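Putative phenazine biosynthesis PhzC/PhzF protein (Clostridium difficile, PDB 4DUN) probably acts as an isomerase of the PhzF family, although its substrate is not established. Local coordinates at residues Pro138-Ser143 against Ile148-Ser153; Ile177-Gly182 against Pro212-Lys217. All blocks are in the same frame, centred on the assembly; numbering follows the deposited sequence. Where two conformers were deposited one is given.

Contact 1 joins the two arms of a beta hairpin, and contact 2 sets the next strand against the helix 207-218; their centres lie about 9 Å apart. Strand 147-150 links them, running parallel to strand 176-181, with probable hydrogen bonds from Leu149 N to Ile177 O and from Leu151 N to Thr179 O, each 2.8 Å. Contact 1 is only partly buried and farther from the chain's centre, and backbone bonding holds most of it. Contact 2 is buried and centres on one tryptophan, which both packs on the strand and donates its N-H to Thr179. Leu150 and Ile148 of the hairpin also reach the helix 207-218.

Contact 1 (Pro138-Ser143 against Ile148-Ser153); sequences PSDVYS and ILLLNS
Ile148 pairs with Tyr142 through two backbone hydrogen bonds, 2.9 Å from Tyr142 N to Ile148 O and 2.9 Å from Ile148 N to Tyr142 O. The first is almost straight, 174° at the hydrogen, and Ile148 O also receives a CA-H contact from Val141. The two CB atoms lie side by side, 4.0 Å from Tyr142 CB to Ile148 CB. Beyond that the chains part: the tyrosine ring meets the ring of Tyr213, while Ile148, a beta-branched residue, suited to a strand and buried here, packs on Ile177 and Thr179.

Leu149 emerges on the other face beside Val141, its CD2 resting 4.1 Å from each of Val141 CG1 and CG2, and its CB touching the ring of Pro138. This is the antiparallel beta hairpin of strands 140-143 and 147-150, its place consistent with the second lobe of a PhzF fold.

Leu150 returns to the face of Tyr142 and runs alongside Asp140. CG anti to the backbone N (chi1 173°) and a chi2 of 73° carry Leu150 CD2 to within 3.5 Å of Asp140 OD2; the leucine also packs on Tyr213 and Trp214 of the helix 207-218. Its N bonds to Asp140 O (3.0 Å) and its O accepts Ser139 N (2.7 Å). Leu151 turns its CD2 back over the rigid proline, 4.1 Å from Pro138 CA, and packs against Val157. Asn152 comes near Ser139 at the more exposed end, and Ser153 serves as N-cap of the helix 154-159.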
ATOM      1  N   PRO A 138       7.989  31.210   7.819  1.00 26.24           N
ATOM      2  CA  PRO A 138       9.402  30.809   7.866  1.00 24.90           C
ATOM      3  C   PRO A 138      10.360  31.968   8.123  1.00 29.66           C
ATOM      4  O   PRO A 138       9.995  33.128   7.915  1.00 28.69           O
ATOM      5  CB  PRO A 138       9.645  30.197   6.478  1.00 25.97           C
ATOM      6  CG  PRO A 138       8.664  30.859   5.593  1.00 30.89           C
ATOM      7  CD  PRO A 138       7.470  31.239   6.439  1.00 28.04           C
ATOM      8  N   SER A 139      11.583  31.654   8.592  0.50 26.99           N
ATOM      9  CA  SER A 139      12.636  32.651   8.813  0.50 28.23           C
ATOM     10  C   SER A 139      13.122  33.164   7.459  0.50 31.56           C
ATOM     11  O   SER A 139      13.333  34.365   7.284  0.50 32.42           O
ATOM     12  CB  SER A 139      13.804  32.045   9.591  0.50 32.43           C
ATOM     13  OG  SER A 139      13.360  31.270  10.689  0.50 42.86           O
ATOM     14  N   ASP A 140      13.260  32.236   6.492  1.00 26.49           N
ATOM     15  CA  ASP A 140      13.728  32.505   5.127  1.00 25.64           C
ATOM     16  C   ASP A 140      13.082  31.525   4.146  1.00 27.03           C
ATOM     17  O   ASP A 140      12.606  30.454   4.541  1.00 24.95           O
ATOM     18  CB  ASP A 140      15.271  32.386   5.051  1.00 26.87           C
ATOM     19  CG  ASP A 140      16.042  33.504   5.738  1.00 48.39           C
ATOM     20  OD1 ASP A 140      15.995  34.652   5.240  1.00 52.48           O
ATOM     21  OD2 ASP A 140      16.721  33.223   6.753  1.00 53.09           O
ATOM     22  N   VAL A 141      13.075  31.893   2.861  1.00 23.59           N
ATOM     23  CA  VAL A 141      12.510  31.076   1.779  1.00 22.55           C
ATOM     24  C   VAL A 141      13.569  30.946   0.675  1.00 25.12           C
ATOM     25  O   VAL A 141      14.120  31.959   0.247  1.00 24.94           O
ATOM     26  CB  VAL A 141      11.172  31.668   1.230  1.00 27.19           C
ATOM     27  CG1 VAL A 141      10.612  30.803   0.109  1.00 26.59           C
ATOM     28  CG2 VAL A 141      10.129  31.832   2.337  1.00 27.87           C
ATOM     29  N   TYR A 142      13.858  29.706   0.232  1.00 22.31           N
ATOM     30  CA  TYR A 142      14.827  29.425  -0.837  1.00 21.86           C
ATOM     31  C   TYR A 142      14.143  28.636  -1.946  1.00 26.44           C
ATOM     32  O   TYR A 142      13.107  27.991  -1.722  1.00 25.84           O
ATOM     33  CB  TYR A 142      16.075  28.692  -0.312  1.00 22.73           C
ATOM     34  CG  TYR A 142      16.980  29.602   0.486  1.00 26.50           C
ATOM     35  CD1 TYR A 142      16.678  29.939   1.808  1.00 29.80           C
ATOM     36  CD2 TYR A 142      18.139  30.131  -0.076  1.00 27.97           C
ATOM     37  CE1 TYR A 142      17.486  30.817   2.532  1.00 32.06           C
ATOM     38  CE2 TYR A 142      18.967  30.989   0.647  1.00 29.77           C
ATOM     39  CZ  TYR A 142      18.634  31.331   1.949  1.00 39.60           C
ATOM     40  OH  TYR A 142      19.453  32.170   2.666  1.00 46.22           O
ATOM     41  N   SER A 143      14.693  28.725  -3.158  1.00 23.38           N
ATOM     42  CA  SER A 143      14.046  28.116  -4.306  1.00 23.05           C
ATOM     43  C   SER A 143      14.994  27.317  -5.160  1.00 25.63           C
ATOM     44  O   SER A 143      16.129  27.729  -5.402  1.00 24.88           O
ATOM     45  CB  SER A 143      13.391  29.209  -5.156  1.00 27.09           C
ATOM     46  OG  SER A 143      12.730  28.720  -6.314  1.00 30.13           O
ATOM     47  N   ILE A 148      11.942  25.637  -0.491  1.00 19.16           N
ATOM     48  CA  ILE A 148      12.609  25.363   0.780  1.00 18.15           C
ATOM     49  C   ILE A 148      12.203  26.422   1.793  1.00 22.24           C
ATOM     50  O   ILE A 148      12.456  27.612   1.577  1.00 22.30           O
ATOM     51  CB  ILE A 148      14.144  25.286   0.596  1.00 19.86           C
ATOM     52  CG1 ILE A 148      14.503  24.196  -0.458  1.00 21.89           C
ATOM     53  CG2 ILE A 148      14.849  25.013   1.947  1.00 19.44           C
ATOM     54  CD1 ILE A 148      15.805  24.387  -1.131  1.00 29.49           C
ATOM     55  N   LEU A 149      11.608  25.971   2.904  1.00 17.77           N
ATOM     56  CA  LEU A 149      11.155  26.851   3.985  1.00 18.67           C
ATOM     57  C   LEU A 149      12.002  26.641   5.208  1.00 24.51           C
ATOM     58  O   LEU A 149      11.993  25.556   5.807  1.00 23.35           O
ATOM     59  CB  LEU A 149       9.659  26.614   4.323  1.00 19.69           C
ATOM     60  CG  LEU A 149       8.659  26.626   3.128  1.00 23.02           C
ATOM     61  CD1 LEU A 149       7.247  26.250   3.580  1.00 24.44           C
ATOM     62  CD2 LEU A 149       8.667  27.971   2.398  1.00 24.06           C
ATOM     63  N   LEU A 150      12.780  27.665   5.557  1.00 22.45           N
ATOM     64  CA  LEU A 150      13.615  27.603   6.746  1.00 22.07           C
ATOM     65  C   LEU A 150      12.769  27.941   7.961  1.00 25.06           C
ATOM     66  O   LEU A 150      12.266  29.063   8.073  1.00 24.04           O
ATOM     67  CB  LEU A 150      14.849  28.532   6.629  1.00 22.68           C
ATOM     68  CG  LEU A 150      15.701  28.650   7.907  1.00 27.94           C
ATOM     69  CD1 LEU A 150      16.506  27.362   8.170  1.00 27.25           C
ATOM     70  CD2 LEU A 150      16.600  29.857   7.864  1.00 31.12           C
ATOM     71  N   LEU A 151      12.618  26.978   8.885  1.00 21.06           N
ATOM     72  CA  LEU A 151      11.866  27.220  10.116  1.00 22.27           C
ATOM     73  C   LEU A 151      12.839  27.557  11.248  1.00 25.81           C
ATOM     74  O   LEU A 151      14.041  27.398  11.075  1.00 25.41           O
ATOM     75  CB  LEU A 151      10.948  26.039  10.461  1.00 21.97           C
ATOM     76  CG  LEU A 151       9.923  25.607   9.374  1.00 25.15           C
ATOM     77  CD1 LEU A 151       8.944  24.565   9.934  1.00 24.40           C
ATOM     78  CD2 LEU A 151       9.116  26.800   8.815  1.00 29.73           C
ATOM     79  N   ASN A 152      12.329  28.069  12.378  1.00 25.58           N
ATOM     80  CA  ASN A 152      13.161  28.561  13.475  1.00 25.79           C
ATOM     81  C   ASN A 152      13.689  27.486  14.437  1.00 26.06           C
ATOM     82  O   ASN A 152      14.539  27.802  15.270  1.00 25.50           O
ATOM     83  CB  ASN A 152      12.402  29.632  14.252  1.00 31.00           C
ATOM     84  CG  ASN A 152      12.335  30.940  13.506  1.00 67.23           C
ATOM     85  OD1 ASN A 152      13.360  31.569  13.212  1.00 68.02           O
ATOM     86  ND2 ASN A 152      11.134  31.383  13.166  1.00 60.35           N
ATOM     87  N   SER A 153      13.208  26.240  14.345  1.00 21.85           N
ATOM     88  CA  SER A 153      13.680  25.160  15.236  1.00 20.23           C
ATOM     89  C   SER A 153      13.276  23.786  14.720  1.00 21.87           C
ATOM     90  O   SER A 153      12.358  23.675  13.925  1.00 19.15           O
ATOM     91  CB  SER A 153      13.091  25.330  16.640  1.00 23.72           C
ATOM     92  OG  SER A 153      11.696  25.055  16.657  1.00 23.87           O
TER

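Contact 2 (Ile177-Gly182 against Pro212-Lys217); sequences IITAQG and PYWSEK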
ATOM      1  N   ILE A 177       9.716  21.599   0.997  1.00 19.55           N
ATOM      2  CA  ILE A 177      10.666  21.212   2.027  1.00 18.87           C
ATOM      3  C   ILE A 177      10.593  22.193   3.199  1.00 21.98           C
ATOM      4  O   ILE A 177      10.600  23.412   2.984  1.00 21.63           O
ATOM      5  CB  ILE A 177      12.119  21.182   1.443  1.00 21.78           C
ATOM      6  CG1 ILE A 177      12.281  20.175   0.270  1.00 22.82           C
ATOM      7  CG2 ILE A 177      13.188  20.944   2.545  1.00 20.93           C
ATOM      8  CD1 ILE A 177      13.557  20.409  -0.529  1.00 25.26           C
ATOM      9  N   ILE A 178      10.577  21.666   4.429  1.00 18.59           N
ATOM     10  CA  ILE A 178      10.709  22.480   5.626  1.00 18.26           C
ATOM     11  C   ILE A 178      12.027  22.032   6.273  1.00 21.24           C
ATOM     12  O   ILE A 178      12.339  20.844   6.250  1.00 18.34           O
ATOM     13  CB  ILE A 178       9.484  22.457   6.578  1.00 21.54           C
ATOM     14  CG1 ILE A 178       9.183  21.028   7.095  1.00 20.21           C
ATOM     15  CG2 ILE A 178       8.259  23.117   5.922  1.00 23.50           C
ATOM     16  CD1 ILE A 178       8.109  20.962   8.221  1.00 21.97           C
ATOM     17  N   THR A 179      12.853  22.970   6.743  1.00 19.77           N
ATOM     18  CA  THR A 179      14.163  22.585   7.285  1.00 19.17           C
ATOM     19  C   THR A 179      14.533  23.463   8.478  1.00 20.82           C
ATOM     20  O   THR A 179      14.047  24.584   8.584  1.00 19.89           O
ATOM     21  CB  THR A 179      15.248  22.653   6.157  1.00 21.49           C
ATOM     22  OG1 THR A 179      16.471  22.095   6.628  1.00 19.16           O
ATOM     23  CG2 THR A 179      15.508  24.078   5.657  1.00 20.31           C
ATOM     24  N   ALA A 180      15.397  22.946   9.375  1.00 18.32           N
ATOM     25  CA  ALA A 180      15.909  23.704  10.532  1.00 19.48           C
ATOM     26  C   ALA A 180      17.158  23.026  11.048  1.00 22.41           C
ATOM     27  O   ALA A 180      17.464  21.916  10.603  1.00 20.82           O
ATOM     28  CB  ALA A 180      14.852  23.769  11.642  1.00 20.88           C
ATOM     29  N   GLN A 181      17.895  23.677  11.965  1.00 20.31           N
ATOM     30  CA  GLN A 181      19.050  23.015  12.589  1.00 21.55           C
ATOM     31  C   GLN A 181      18.537  21.855  13.454  1.00 24.97           C
ATOM     32  O   GLN A 181      17.445  21.956  14.018  1.00 24.32           O
ATOM     33  CB  GLN A 181      19.839  23.998  13.460  1.00 24.38           C
ATOM     34  CG  GLN A 181      20.956  24.698  12.731  1.00 38.81           C
ATOM     35  CD  GLN A 181      21.783  25.514  13.685  1.00 44.25           C
ATOM     36  OE1 GLN A 181      22.657  24.996  14.388  1.00 40.29           O
ATOM     37  NE2 GLN A 181      21.521  26.804  13.724  1.00 35.61           N
ATOM     38  N   GLY A 182      19.307  20.778  13.566  1.00 22.44           N
ATOM     39  CA  GLY A 182      18.874  19.633  14.369  1.00 22.91           C
ATOM     40  C   GLY A 182      19.312  19.670  15.823  1.00 29.62           C
ATOM     41  O   GLY A 182      20.287  20.347  16.174  1.00 29.56           O
ATOM     42  N   PRO A 212      24.612  22.049   0.420  1.00 18.80           N
ATOM     43  CA  PRO A 212      25.358  23.318   0.268  1.00 19.47           C
ATOM     44  C   PRO A 212      24.800  24.406   1.175  1.00 22.93           C
ATOM     45  O   PRO A 212      25.575  25.188   1.727  1.00 23.40           O
ATOM     46  CB  PRO A 212      25.178  23.683  -1.217  1.00 20.89           C
ATOM     47  CG  PRO A 212      23.972  22.895  -1.670  1.00 24.03           C
ATOM     48  CD  PRO A 212      24.032  21.618  -0.870  1.00 19.78           C
ATOM     49  N   TYR A 213      23.484  24.447   1.352  1.00 19.61           N
ATOM     50  CA  TYR A 213      22.910  25.465   2.221  1.00 20.15           C
ATOM     51  C   TYR A 213      23.333  25.371   3.689  1.00 23.33           C
ATOM     52  O   TYR A 213      23.772  26.353   4.261  1.00 22.70           O
ATOM     53  CB  TYR A 213      21.382  25.476   2.146  1.00 21.80           C
ATOM     54  CG  TYR A 213      20.805  26.422   3.163  1.00 24.99           C
ATOM     55  CD1 TYR A 213      20.747  27.782   2.916  1.00 28.11           C
ATOM     56  CD2 TYR A 213      20.386  25.966   4.395  1.00 26.42           C
ATOM     57  CE1 TYR A 213      20.253  28.660   3.867  1.00 28.66           C
ATOM     58  CE2 TYR A 213      19.896  26.824   5.344  1.00 28.53           C
ATOM     59  CZ  TYR A 213      19.826  28.173   5.083  1.00 38.14           C
ATOM     60  OH  TYR A 213      19.336  29.022   6.052  1.00 38.16           O
ATOM     61  N   TRP A 214      23.266  24.180   4.276  1.00 19.51           N
ATOM     62  CA  TRP A 214      23.676  24.009   5.668  1.00 20.16           C
ATOM     63  C   TRP A 214      25.195  23.973   5.811  1.00 24.44           C
ATOM     64  O   TRP A 214      25.711  24.412   6.847  1.00 23.71           O
ATOM     65  CB  TRP A 214      23.006  22.784   6.293  1.00 18.63           C
ATOM     66  CG  TRP A 214      21.547  23.009   6.577  1.00 18.92           C
ATOM     67  CD1 TRP A 214      20.484  22.466   5.916  1.00 20.96           C
ATOM     68  CD2 TRP A 214      20.995  23.888   7.571  1.00 19.46           C
ATOM     69  NE1 TRP A 214      19.305  22.896   6.481  1.00 20.59           N
ATOM     70  CE2 TRP A 214      19.589  23.801   7.471  1.00 22.87           C
ATOM     71  CE3 TRP A 214      21.557  24.740   8.540  1.00 21.68           C
ATOM     72  CZ2 TRP A 214      18.735  24.533   8.300  1.00 22.72           C
ATOM     73  CZ3 TRP A 214      20.707  25.472   9.352  1.00 23.36           C
ATOM     74  CH2 TRP A 214      19.315  25.342   9.253  1.00 23.37           C
ATOM     75  N   SER A 215      25.919  23.507   4.765  1.00 21.49           N
ATOM     76  CA  SER A 215      27.384  23.541   4.783  1.00 23.52           C
ATOM     77  C   SER A 215      27.894  24.980   4.992  1.00 28.53           C
ATOM     78  O   SER A 215      28.804  25.177   5.793  1.00 29.48           O
ATOM     79  CB  SER A 215      27.963  22.989   3.486  1.00 25.80           C
ATOM     80  OG  SER A 215      29.374  23.122   3.491  1.00 32.14           O
ATOM     81  N   GLU A 216      27.298  25.958   4.285  0.50 27.41           N
ATOM     82  CA  GLU A 216      27.659  27.368   4.373  0.50 28.24           C
ATOM     83  C   GLU A 216      27.271  27.954   5.747  0.50 32.20           C
ATOM     84  O   GLU A 216      28.077  28.654   6.365  0.50 32.26           O
ATOM     85  CB  GLU A 216      26.997  28.159   3.223  0.50 29.81           C
ATOM     86  CG  GLU A 216      27.329  29.648   3.177  0.50 39.05           C
ATOM     87  CD  GLU A 216      28.800  30.030   3.174  0.50 56.57           C
ATOM     88  OE1 GLU A 216      29.173  30.931   3.960  0.50 56.58           O
ATOM     89  OE2 GLU A 216      29.578  29.431   2.395  0.50 38.55           O
ATOM     90  N   LYS A 217      26.049  27.656   6.218  1.00 28.26           N
ATOM     91  CA  LYS A 217      25.524  28.150   7.496  1.00 28.51           C
ATOM     92  C   LYS A 217      26.280  27.615   8.714  1.00 32.83           C
ATOM     93  O   LYS A 217      26.491  28.361   9.670  1.00 34.15           O
ATOM     94  CB  LYS A 217      24.024  27.789   7.640  1.00 29.33           C
ATOM     95  CG  LYS A 217      23.088  28.616   6.751  1.00 45.91           C
ATOM     96  CD  LYS A 217      22.896  30.060   7.272  1.00 59.96           C
ATOM     97  CE  LYS A 217      22.328  30.987   6.219  1.00 72.00           C
ATOM     98  NZ  LYS A 217      22.163  32.374   6.732  1.00 79.43           N
TER
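Gln181 and Trp214 mark the nearest approach of the two backbones, with 8.4 Å between their CA atoms. Strand 177-181 and helix 212-217 run in roughly the same direction, their axes 24° apart and 10.8 Å distant at the closest. That spacing is wide for small side chains, and the indole of Trp214 spans it; the helix appears to be the central one of this lobe, round which the strands curl as in other PhzF and diaminopimelate epimerase-like proteins.

The indole meets Thr179 at its edge. Its pyrrole N-H points at the hydroxyl, 2.9 Å from Trp214 NE1 to Thr179 OG1, and the oxygen lies close to the ring plane, only 13° out of it. Thr179 offers this oxygen because OG1 stands anti to its own backbone N (chi1 -171°), while CG2 takes the crowded position and packs beside the indole. The six-membered ring continues along the backbone to Ala180 and Gln181. Trp214 CZ2 comes 3.5 Å from Ala180 C, and the backbone there is approached obliquely, close because alanine turns its small side chain away from the helix. The Gln181 CG methylene touches Trp214 CZ3 at 3.5 Å, again from an oblique direction, where Gln181 is exposed to solvent. Within the helix, Tyr213 CE2 lies over the centre of one indole face, and Phe187 also stacks with the indole.

Thr179 OG1 is bonded to Val188 O as well. Since a carbonyl can only accept, the hydroxyl donates to Val188 O and accepts the N-H of Trp214. One hydroxyl thus links strand 187-193, its own strand and the helix 207-218, satisfying the indole N-H in a buried place.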